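Local coordinates for protein Sb(v)-as(v) reductase (Leishmania major, PDB 2J6P) that probably reduces pentavalent arsenate and antimonate to their trivalent forms, using a rhodanese-like fold of the Cdc25 phosphatase type, at residues Ile28-Ser33 with Met46-Cys51; Ala76-Arg81 with Val103-Gly108. One frame throughout, in Å; residues are numbered along the deposited sequence.

Interaction 1 (Ile28-Ser33 with Met46-Cys51); sequences IDCRDS and MPTISC
M46 N donates to D29 O at 2.8 Å, and T48 N to C30 O at 3.1 Å, two backbone hydrogen bonds that join the end of strand 25-29 to the chain following strand 44-45. The M46-D29 bond extends the parallel pairing of these strands by one rung, after which T48 N turns to C30 O instead of R31 O. Between the two bonds, C30 CA sends a CA-H...O contact to M46 O (3.2 Å). A water adds a second bridge: it donates to C30 O and to D32 OD1 and accepts from I49 N. C30 O thus receives both T48 N and the water.

The apolar pair is I28 with M46, whose side chains run side by side; I28 CG2, placed anti to the backbone N, touches M46 CG at 3.6 Å, and L59 of helix 53-65 packs on both. At the other end D32 and I49 cross at about a right angle in a van der Waals contact, I49 CG2 lying 3.6 Å from D32 CB.

Within 28-33, R31 grips D29 side-on, NE on OD1 and NH2 on OD2 (2.7 Å), both on the syn sides of the carboxylate. OD1 also takes R31 N from its anti side, which makes an Asx turn. W110 forms a cation-pi contact with R31.

The D29 carboxylate is therefore held by three N-H groups, which would probably favour its ionised form, while D32, tied to the water and in a salt bridge with R81, couples this junction to the anion-binding loop.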
ATOM      1  N   ILE A  28      16.275   4.605  13.607  1.00 21.34           N
ATOM      2  CA  ILE A  28      15.665   5.584  12.637  1.00 20.38           C
ATOM      3  C   ILE A  28      14.224   5.061  12.377  1.00 20.82           C
ATOM      4  O   ILE A  28      14.028   3.998  11.861  1.00 17.86           O
ATOM      5  CB  ILE A  28      16.430   5.730  11.388  1.00 22.34           C
ATOM      6  CG1 ILE A  28      17.967   5.847  11.691  1.00 22.05           C
ATOM      7  CG2 ILE A  28      15.747   6.872  10.425  1.00 21.61           C
ATOM      8  CD1 ILE A  28      18.352   7.046  12.466  1.00 25.10           C
ATOM      9  N   ASP A  29      13.249   5.766  12.892  1.00 18.54           N
ATOM     10  CA  ASP A  29      11.888   5.344  12.735  1.00 20.72           C
ATOM     11  C   ASP A  29      11.348   6.029  11.428  1.00 19.62           C
ATOM     12  O   ASP A  29      11.343   7.240  11.341  1.00 17.95           O
ATOM     13  CB  ASP A  29      11.120   5.933  13.881  1.00 18.84           C
ATOM     14  CG  ASP A  29       9.617   5.529  13.887  1.00 23.40           C
ATOM     15  OD1 ASP A  29       9.014   5.076  12.859  1.00 22.28           O
ATOM     16  OD2 ASP A  29       9.067   5.715  14.994  1.00 22.57           O
ATOM     17  N   CYS A  30      10.913   5.240  10.459  1.00 18.83           N
ATOM     18  CA  CYS A  30      10.570   5.804   9.145  1.00 18.51           C
ATOM     19  C   CYS A  30       9.114   5.928   8.947  1.00 18.93           C
ATOM     20  O   CYS A  30       8.701   6.161   7.804  1.00 17.78           O
ATOM     21  CB  CYS A  30      11.059   4.845   8.029  1.00 21.40           C
ATOM     22  SG  CYS A  30      12.950   4.702   8.132  1.00 21.39           S
ATOM     23  N   ARG A  31       8.335   5.799  10.043  1.00 19.82           N
ATOM     24  CA  ARG A  31       6.858   5.921  10.031  1.00 19.92           C
ATOM     25  C   ARG A  31       6.353   7.323   9.820  1.00 21.03           C
ATOM     26  O   ARG A  31       7.104   8.265   9.937  1.00 18.69           O
ATOM     27  CB  ARG A  31       6.243   5.303  11.274  1.00 20.93           C
ATOM     28  CG  ARG A  31       6.252   3.714  11.123  1.00 17.23           C
ATOM     29  CD  ARG A  31       5.847   3.103  12.559  1.00 18.06           C
ATOM     30  NE  ARG A  31       6.678   3.694  13.630  1.00 16.98           N
ATOM     31  CZ  ARG A  31       6.488   3.401  14.886  1.00 22.47           C
ATOM     32  NH1 ARG A  31       5.506   2.518  15.187  1.00 21.18           N
ATOM     33  NH2 ARG A  31       7.253   3.921  15.811  1.00 20.44           N
ATOM     34  N   ASP A  32       5.055   7.473   9.499  1.00 19.52           N
ATOM     35  CA  ASP A  32       4.543   8.806   9.238  1.00 19.09           C
ATOM     36  C   ASP A  32       3.311   9.181  10.123  1.00 21.52           C
ATOM     37  O   ASP A  32       3.508   9.726  11.204  1.00 22.24           O
ATOM     38  CB  ASP A  32       4.283   8.996   7.672  1.00 18.05           C
ATOM     39  CG  ASP A  32       3.571   7.781   7.028  1.00 22.66           C
ATOM     40  OD1 ASP A  32       4.246   6.958   6.319  1.00 17.47           O
ATOM     41  OD2 ASP A  32       2.307   7.613   7.224  1.00 25.03           O
ATOM     42  N   SER A  33       2.112   8.882   9.688  1.00 18.69           N
ATOM     43  CA  SER A  33       0.944   9.198  10.513  1.00 23.52           C
ATOM     44  C   SER A  33       0.653   8.026  11.431  1.00 23.93           C
ATOM     45  O   SER A  33      -0.230   8.139  12.248  1.00 25.04           O
ATOM     46  CB  SER A  33      -0.321   9.429   9.633  1.00 16.59           C
ATOM     47  OG  SER A  33      -0.432   8.313   8.737  1.00 24.50           O
ATOM     48  N   MET A  46      12.402   9.730  10.637  1.00 21.01           N
ATOM     49  CA  MET A  46      12.685  10.272   9.340  1.00 21.33           C
ATOM     50  C   MET A  46      11.603   9.685   8.451  1.00 19.75           C
ATOM     51  O   MET A  46      11.778   8.549   7.898  1.00 17.24           O
ATOM     52  CB  MET A  46      14.083   9.783   8.844  1.00 21.03           C
ATOM     53  CG  MET A  46      15.253  10.320   9.679  1.00 27.18           C
ATOM     54  SD  MET A  46      15.644  12.010   9.163  1.00 29.42           S
ATOM     55  CE  MET A  46      16.161  11.777   7.471  1.00 17.75           C
ATOM     56  N   PRO A  47      10.461  10.400   8.311  1.00 21.18           N
ATOM     57  CA  PRO A  47       9.347   9.689   7.643  1.00 19.63           C
ATOM     58  C   PRO A  47       9.732   9.513   6.184  1.00 18.62           C
ATOM     59  O   PRO A  47      10.006  10.503   5.411  1.00 17.79           O
ATOM     60  CB  PRO A  47       8.136  10.661   7.774  1.00 21.03           C
ATOM     61  CG  PRO A  47       8.699  11.894   8.392  1.00 23.25           C
ATOM     62  CD  PRO A  47      10.130  11.760   8.721  1.00 19.62           C
ATOM     63  N   THR A  48       9.792   8.272   5.776  1.00 18.52           N
ATOM     64  CA  THR A  48      10.144   7.988   4.351  1.00 16.62           C
ATOM     65  C   THR A  48       9.249   8.746   3.340  1.00 19.07           C
ATOM     66  O   THR A  48       9.703   9.160   2.267  1.00 18.40           O
ATOM     67  CB  THR A  48      10.041   6.471   4.128  1.00 15.21           C
ATOM     68  OG1 THR A  48      11.121   5.904   4.937  1.00 18.55           O
ATOM     69  CG2 THR A  48      10.359   6.114   2.614  1.00 17.60           C
ATOM     70  N   ILE A  49       7.956   8.899   3.656  1.00 17.61           N
ATOM     71  CA  ILE A  49       7.064   9.464   2.695  1.00 19.48           C
ATOM     72  C   ILE A  49       7.411  10.880   2.311  1.00 19.46           C
ATOM     73  O   ILE A  49       7.077  11.306   1.232  1.00 19.32           O
ATOM     74  CB  ILE A  49       5.588   9.276   3.229  1.00 21.06           C
ATOM     75  CG1 ILE A  49       4.570   9.592   2.231  1.00 20.42           C
ATOM     76  CG2 ILE A  49       5.323  10.140   4.372  1.00 17.01           C
ATOM     77  CD1 ILE A  49       3.123   9.446   2.923  1.00 20.19           C
ATOM     78  N   SER A  50       8.041  11.652   3.203  1.00 18.61           N
ATOM     79  CA  SER A  50       8.179  13.033   2.931  1.00 17.55           C
ATOM     80  C   SER A  50       9.601  13.572   3.089  1.00 20.16           C
ATOM     81  O   SER A  50       9.786  14.768   2.840  1.00 20.54           O
ATOM     82  CB  SER A  50       7.229  13.719   3.899  1.00 17.25           C
ATOM     83  OG  SER A  50       7.641  13.538   5.276  1.00 16.25           O
ATOM     84  N   CYS A  51      10.568  12.769   3.612  1.00 20.46           N
ATOM     85  CA  CYS A  51      11.965  13.212   3.757  1.00 19.86           C
ATOM     86  C   CYS A  51      12.642  13.405   2.430  1.00 20.41           C
ATOM     87  O   CYS A  51      12.263  12.756   1.474  1.00 17.13           O
ATOM     88  CB  CYS A  51      12.820  12.250   4.523  1.00 22.99           C
ATOM     89  SG  CYS A  51      12.479  12.396   6.209  1.00 26.70           S
TER
HETATM   90  O   HOH W   1       6.840   7.387   6.121  1.00 20.23           O

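Interaction 2 (Ala76-Arg81 with Val103-Gly108); sequences AQSLVR and VYVLRG. With SO4 (sulfate ion), chain I.
S78 reaches from the anion-binding loop to the end of strand 102-106. Its CB points toward the strand and lies 3.0 Å from L106 O, with G108 N at 3.9 Å and V105 CG1 at 4.0 Å. Beyond it, OG is turned beside the backbone N (chi1 -79°) and donates to L106 O at 2.8 Å. The hydroxyl lies in the carbonyl plane, with a C=O...OG angle of 155°. The same OG takes a weak hydrogen bond from C75 N. Next to this bond, a water accepts from G108 N and donates to S78 O, while Q77 O comes within 3.3 Å of G108 C.

On the other side of the loop a sulfate is bound, probably from the crystallisation liquor. L79 N and V80 N both donate to its O2, the former at 2.6 Å, and Q77 N to O4. R81 N and R81 NE share O1, the latter along a nearly straight bond (172°), and R81 NH2 reaches O4.

This ring of N-H groups ahead of helix 81-96 resembles the CX5R phosphate-binding loop of Cdc25 phosphatases (C75 to R81 here), in a rhodanese-like fold, and is consistent with a site for the arsenate or antimonate oxyanion; the S78 hydroxyl ties the loop to the carbonyl of L106 at the end of strand 102-106.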
ATOM      1  N   ALA A  76       6.608   0.182  10.263  1.00 20.17           N
ATOM      2  CA  ALA A  76       5.595  -0.699  10.931  1.00 19.99           C
ATOM      3  C   ALA A  76       5.911  -2.136  10.619  1.00 19.69           C
ATOM      4  O   ALA A  76       5.908  -2.940  11.537  1.00 21.08           O
ATOM      5  CB  ALA A  76       4.050  -0.347  10.544  1.00 18.04           C
ATOM      6  N   GLN A  77       6.122  -2.468   9.327  1.00 18.38           N
ATOM      7  CA  GLN A  77       6.416  -3.877   8.962  1.00 17.96           C
ATOM      8  C   GLN A  77       7.770  -4.008   8.473  1.00 17.34           C
ATOM      9  O   GLN A  77       8.237  -5.136   8.285  1.00 19.24           O
ATOM     10  CB  GLN A  77       5.442  -4.340   7.867  1.00 18.06           C
ATOM     11  CG  GLN A  77       3.930  -4.370   8.443  1.00 21.64           C
ATOM     12  CD  GLN A  77       2.935  -4.882   7.416  1.00 23.83           C
ATOM     13  OE1 GLN A  77       3.264  -5.682   6.540  1.00 27.72           O
ATOM     14  NE2 GLN A  77       1.711  -4.411   7.518  1.00 29.06           N
ATOM     15  N   SER A  78       8.454  -2.868   8.259  1.00 16.87           N
ATOM     16  CA  SER A  78       9.783  -2.887   7.650  1.00 16.71           C
ATOM     17  C   SER A  78       9.850  -3.536   6.237  1.00 17.76           C
ATOM     18  O   SER A  78      10.816  -4.319   5.902  1.00 16.63           O
ATOM     19  CB  SER A  78      10.789  -3.520   8.635  1.00 16.57           C
ATOM     20  OG  SER A  78      11.157  -2.525   9.628  1.00 19.67           O
ATOM     21  N   LEU A  79       8.764  -3.360   5.472  1.00 17.79           N
ATOM     22  CA  LEU A  79       8.674  -3.987   4.124  1.00 18.05           C
ATOM     23  C   LEU A  79       8.809  -2.917   3.062  1.00 19.09           C
ATOM     24  O   LEU A  79       9.443  -3.190   2.045  1.00 17.31           O
ATOM     25  CB  LEU A  79       7.367  -4.745   3.866  1.00 16.67           C
ATOM     26  CG  LEU A  79       7.039  -5.984   4.787  1.00 15.72           C
ATOM     27  CD1 LEU A  79       5.864  -6.606   4.136  1.00 15.95           C
ATOM     28  CD2 LEU A  79       8.243  -7.104   4.785  1.00 17.15           C
ATOM     29  N   VAL A  80       8.348  -1.704   3.375  1.00 16.29           N
ATOM     30  CA  VAL A  80       8.378  -0.631   2.374  1.00 18.29           C
ATOM     31  C   VAL A  80       9.146   0.551   2.943  1.00 19.39           C
ATOM     32  O   VAL A  80      10.196   0.935   2.428  1.00 21.52           O
ATOM     33  CB  VAL A  80       6.914  -0.169   1.937  1.00 17.21           C
ATOM     34  CG1 VAL A  80       7.000   1.086   0.914  1.00 16.02           C
ATOM     35  CG2 VAL A  80       6.115  -1.459   1.347  1.00 17.19           C
ATOM     36  N   ARG A  81       8.644   1.133   4.026  1.00 17.57           N
ATOM     37  CA  ARG A  81       9.219   2.437   4.385  1.00 17.42           C
ATOM     38  C   ARG A  81      10.602   2.318   4.961  1.00 17.73           C
ATOM     39  O   ARG A  81      11.417   3.179   4.692  1.00 17.32           O
ATOM     40  CB  ARG A  81       8.274   3.258   5.322  1.00 15.17           C
ATOM     41  CG  ARG A  81       7.081   3.644   4.487  1.00 16.08           C
ATOM     42  CD  ARG A  81       5.918   4.215   5.317  1.00 17.18           C
ATOM     43  NE  ARG A  81       5.429   3.091   6.141  1.00 16.11           N
ATOM     44  CZ  ARG A  81       4.762   3.265   7.271  1.00 14.74           C
ATOM     45  NH1 ARG A  81       4.362   4.472   7.649  1.00 15.38           N
ATOM     46  NH2 ARG A  81       4.454   2.221   7.972  1.00 14.14           N
ATOM     47  N   VAL A 103      24.503   0.227   8.094  1.00 22.02           N
ATOM     48  CA  VAL A 103      23.081   0.378   7.882  1.00 22.89           C
ATOM     49  C   VAL A 103      22.285  -0.950   8.028  1.00 24.04           C
ATOM     50  O   VAL A 103      22.610  -1.921   7.368  1.00 22.36           O
ATOM     51  CB  VAL A 103      22.836   1.016   6.532  1.00 21.45           C
ATOM     52  CG1 VAL A 103      21.374   1.329   6.430  1.00 18.59           C
ATOM     53  CG2 VAL A 103      23.686   2.335   6.372  1.00 21.77           C
ATOM     54  N   TYR A 104      21.229  -0.948   8.870  1.00 21.63           N
ATOM     55  CA  TYR A 104      20.473  -2.119   9.119  1.00 20.88           C
ATOM     56  C   TYR A 104      18.985  -1.802   9.037  1.00 23.18           C
ATOM     57  O   TYR A 104      18.570  -0.707   9.368  1.00 21.58           O
ATOM     58  CB  TYR A 104      20.699  -2.685  10.552  1.00 23.63           C
ATOM     59  CG  TYR A 104      22.165  -3.059  10.734  1.00 26.23           C
ATOM     60  CD1 TYR A 104      22.618  -4.328  10.409  1.00 24.82           C
ATOM     61  CD2 TYR A 104      23.104  -2.082  11.208  1.00 27.05           C
ATOM     62  CE1 TYR A 104      23.994  -4.679  10.608  1.00 30.37           C
ATOM     63  CE2 TYR A 104      24.514  -2.409  11.326  1.00 30.28           C
ATOM     64  CZ  TYR A 104      24.943  -3.690  10.992  1.00 27.64           C
ATOM     65  OH  TYR A 104      26.294  -4.013  11.133  1.00 33.28           O
ATOM     66  N   VAL A 105      18.195  -2.805   8.703  1.00 21.51           N
ATOM     67  CA  VAL A 105      16.723  -2.739   8.780  1.00 22.61           C
ATOM     68  C   VAL A 105      16.228  -3.769   9.788  1.00 20.90           C
ATOM     69  O   VAL A 105      16.682  -4.915   9.798  1.00 19.29           O
ATOM     70  CB  VAL A 105      16.053  -2.951   7.354  1.00 21.99           C
ATOM     71  CG1 VAL A 105      14.530  -3.213   7.392  1.00 19.87           C
ATOM     72  CG2 VAL A 105      16.457  -1.760   6.423  1.00 21.01           C
ATOM     73  N   LEU A 106      15.365  -3.311  10.667  1.00 19.75           N
ATOM     74  CA  LEU A 106      14.920  -4.132  11.744  1.00 21.58           C
ATOM     75  C   LEU A 106      13.838  -5.033  11.047  1.00 21.25           C
ATOM     76  O   LEU A 106      12.756  -4.523  10.651  1.00 20.16           O
ATOM     77  CB  LEU A 106      14.272  -3.283  12.786  1.00 20.04           C
ATOM     78  CG  LEU A 106      13.417  -4.067  13.793  1.00 20.46           C
ATOM     79  CD1 LEU A 106      14.439  -5.031  14.619  1.00 21.45           C
ATOM     80  CD2 LEU A 106      12.583  -3.096  14.778  1.00 19.70           C
ATOM     81  N   ARG A 107      14.156  -6.318  10.936  1.00 19.93           N
ATOM     82  CA  ARG A 107      13.283  -7.297  10.272  1.00 21.88           C
ATOM     83  C   ARG A 107      11.877  -7.289  10.957  1.00 22.44           C
ATOM     84  O   ARG A 107      11.813  -7.486  12.184  1.00 19.22           O
ATOM     85  CB  ARG A 107      13.904  -8.695  10.367  1.00 20.21           C
ATOM     86  CG  ARG A 107      12.950  -9.837   9.640  1.00 20.66           C
ATOM     87  CD  ARG A 107      13.102  -9.873   8.188  1.00 21.90           C
ATOM     88  NE  ARG A 107      14.403 -10.507   7.821  1.00 25.65           N
ATOM     89  CZ  ARG A 107      14.885 -10.549   6.577  1.00 24.39           C
ATOM     90  NH1 ARG A 107      14.147 -10.003   5.579  1.00 25.82           N
ATOM     91  NH2 ARG A 107      16.104 -11.095   6.324  1.00 19.87           N
ATOM     92  N   GLY A 108      10.785  -7.070  10.188  1.00 21.60           N
ATOM     93  CA  GLY A 108       9.451  -7.139  10.830  1.00 19.81           C
ATOM     94  C   GLY A 108       8.987  -5.821  11.452  1.00 19.58           C
ATOM     95  O   GLY A 108       7.795  -5.647  11.812  1.00 18.63           O
TER
HETATM   96  S   SO4 I 203       5.325  -1.099   5.661  0.50 16.06           S
HETATM   97  O1  SO4 I 203       5.735   0.171   5.056  0.50 14.82           O
HETATM   98  O2  SO4 I 203       6.517  -2.018   5.559  0.50 15.95           O
HETATM   99  O3  SO4 I 203       4.164  -1.748   5.008  0.50 20.34           O
HETATM  100  O4  SO4 I 203       4.952  -0.820   7.009  0.50 15.71           O
HETATM  101  O   HOH W   2      11.169  -6.761   7.466  1.00 22.14           O

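From the N terminus, the chain leaves strand 25-29, makes a short excursion through strand 44-45, and returns in interaction 1, which closes the loop between 28-33 and 46-51. Helix 53-65 and strand 70-74 follow. Interaction 2 then closes a longer span, from 76-81 through helix 81-96 to strand 102-106, where 103-108 lies. The two loops lie in series and neither nest nor cross, yet they meet in space at R81, whose backbone O probably accepts a hydrogen bond from T48 OG1. Together they tie the anion-binding loop to the end of strand 102-106 and to the loops that follow strands 25-29 and 44-45; strands 25-29 and 102-106 flank strand 70-74 on either side in the parallel sheet.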